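Local coordinates for protein fibrinogen alpha subunit (PDB 1M1J) that is probably cleaved by thrombin and then polymerises, together with the fibrinogen beta and gamma chains, into the insoluble fibrin matrix of blood clots, at residues Asp154-Ile159 with Phe170-Asp175. Sequence-based numbering, arbitrary orientation.
Sequences DIDIKI and FDYQVD
Asp-156, on the last turns of the long coiled-coil helix 82-160, reaches across to Tyr-172 and Val-174 of the extended chain that turns back at the distal end of the fibrinogen coiled coil. This reversal sets residues 170-175 alongside the helix, in keeping with the fourth strand that the returning alpha chain adds to the three-chain bundle. Asp-156 contributes the largest share of the buried surface: with CG anti to its own N (chi1 173°), the carboxylate extends out to the returning backbone. OD2 of Asp-156 meets the edge of the Tyr-172 ring, near its plane, 3.7 Å from CD2. The same Asp-156 OD2 lies 3.4 Å from the backbone N of Val-174. Behind the carboxylate, CB of Asp-156 packs on CG1 of Val-174 at 3.6 Å, the two side chains crossing at about a right angle. Through OD1 the carboxylate pairs with Arg-160 in a salt bridge, which probably offsets its charge close to the carbonyl oxygen of Tyr-172. Replacing Asp-156 by alanine removes the carboxylate and is likely to leave Arg-160 without this mate and to open a gap at the Tyr-172 ring edge. Nearer the bend the contact is sparser: CD1 of Ile-159 approaches CB of Tyr-172 at 4.5 Å, and CG2 of Ile-159 lies 3.6 Å from the backbone O of Phe-170. Side chains of two other protein chains also pack on Ile-159, so that this buried residue lies where three chains meet. An apolar side chain of another protein chain packs on Tyr-172, whose phenol runs on to Glu-152 of the same helix, where its OH hydrogen-bonds to OE1.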
# COMPACT_ATOMS: atom_id res chain seq x y z
N ASP D 154 131.61 58.92 48.84
CA ASP D 154 132.14 59.12 50.19
C ASP D 154 133.55 58.52 50.26
O ASP D 154 134.48 59.14 50.76
CB ASP D 154 131.25 58.46 51.24
CG ASP D 154 131.56 58.93 52.66
OD1 ASP D 154 131.43 58.12 53.60
OD2 ASP D 154 131.93 60.11 52.83
N ILE D 155 133.70 57.30 49.76
CA ILE D 155 134.99 56.64 49.79
C ILE D 155 136.00 57.34 48.90
O ILE D 155 137.18 57.42 49.26
CB ILE D 155 134.86 55.17 49.38
CG1 ILE D 155 133.94 54.45 50.37
CG2 ILE D 155 136.24 54.52 49.36
CD1 ILE D 155 133.57 53.02 49.97
N ASP D 156 135.56 57.86 47.76
CA ASP D 156 136.47 58.56 46.86
C ASP D 156 137.09 59.74 47.59
O ASP D 156 138.30 59.97 47.54
CB ASP D 156 135.71 59.06 45.62
CG ASP D 156 136.57 59.94 44.72
OD1 ASP D 156 136.90 61.07 45.11
OD2 ASP D 156 136.91 59.50 43.60
N ILE D 157 136.24 60.49 48.28
CA ILE D 157 136.67 61.65 49.03
C ILE D 157 137.59 61.25 50.18
O ILE D 157 138.64 61.86 50.38
CB ILE D 157 135.43 62.41 49.56
CG1 ILE D 157 134.74 63.12 48.40
CG2 ILE D 157 135.82 63.40 50.64
CD1 ILE D 157 133.44 63.80 48.78
N LYS D 158 137.20 60.22 50.92
CA LYS D 158 138.00 59.79 52.05
C LYS D 158 139.33 59.14 51.68
O LYS D 158 140.32 59.29 52.40
CB LYS D 158 137.17 58.87 52.95
CG LYS D 158 136.01 59.59 53.64
CD LYS D 158 135.26 58.68 54.57
CE LYS D 158 134.13 59.40 55.31
NZ LYS D 158 133.45 58.50 56.30
N ILE D 159 139.38 58.42 50.56
CA ILE D 159 140.64 57.80 50.15
C ILE D 159 141.60 58.92 49.76
O ILE D 159 142.77 58.91 50.15
CB ILE D 159 140.48 56.87 48.92
CG1 ILE D 159 140.00 55.49 49.37
CG2 ILE D 159 141.83 56.69 48.22
CD1 ILE D 159 139.67 54.57 48.19
N PHE D 170 146.51 56.11 46.43
CA PHE D 170 145.84 55.37 45.38
C PHE D 170 144.82 56.25 44.66
O PHE D 170 143.84 56.72 45.26
CB PHE D 170 145.12 54.16 45.95
CG PHE D 170 144.42 53.33 44.91
CD1 PHE D 170 145.15 52.59 43.99
CD2 PHE D 170 143.03 53.31 44.85
CE1 PHE D 170 144.51 51.82 43.03
CE2 PHE D 170 142.38 52.55 43.89
CZ PHE D 170 143.13 51.80 42.98
N ASP D 171 145.04 56.49 43.37
CA ASP D 171 144.13 57.33 42.61
C ASP D 171 142.86 56.55 42.28
O ASP D 171 142.88 55.60 41.51
CB ASP D 171 144.81 57.81 41.32
CG ASP D 171 144.03 58.91 40.62
OD1 ASP D 171 143.44 59.78 41.31
OD2 ASP D 171 144.01 58.93 39.36
N TYR D 172 141.76 56.94 42.91
CA TYR D 172 140.49 56.30 42.63
C TYR D 172 139.60 57.40 42.10
O TYR D 172 139.56 58.50 42.66
CB TYR D 172 139.86 55.68 43.88
CG TYR D 172 138.51 55.06 43.57
CD1 TYR D 172 138.41 53.76 43.07
CD2 TYR D 172 137.33 55.81 43.72
CE1 TYR D 172 137.17 53.21 42.72
CE2 TYR D 172 136.09 55.27 43.36
CZ TYR D 172 136.01 53.98 42.86
OH TYR D 172 134.78 53.45 42.51
N GLN D 173 138.88 57.11 41.03
CA GLN D 173 138.02 58.10 40.42
C GLN D 173 136.62 57.52 40.26
O GLN D 173 136.46 56.41 39.76
CB GLN D 173 138.60 58.50 39.06
CG GLN D 173 138.41 59.96 38.69
CD GLN D 173 139.05 60.89 39.69
OE1 GLN D 173 140.27 60.90 39.86
NE2 GLN D 173 138.23 61.68 40.36
N VAL D 174 135.60 58.26 40.70
CA VAL D 174 134.21 57.82 40.59
C VAL D 174 133.78 57.84 39.13
O VAL D 174 134.02 58.83 38.43
CB VAL D 174 133.25 58.72 41.39
CG1 VAL D 174 133.44 58.50 42.87
CG2 VAL D 174 133.49 60.18 41.03
N ASP D 175 133.13 56.77 38.68
CA ASP D 175 132.67 56.68 37.30
C ASP D 175 131.64 57.76 36.94
O ASP D 175 131.66 58.30 35.83
CB ASP D 175 132.07 55.29 37.03
CG ASP D 175 131.88 55.01 35.55
OD1 ASP D 175 131.25 55.84 34.85
OD2 ASP D 175 132.36 53.96 35.08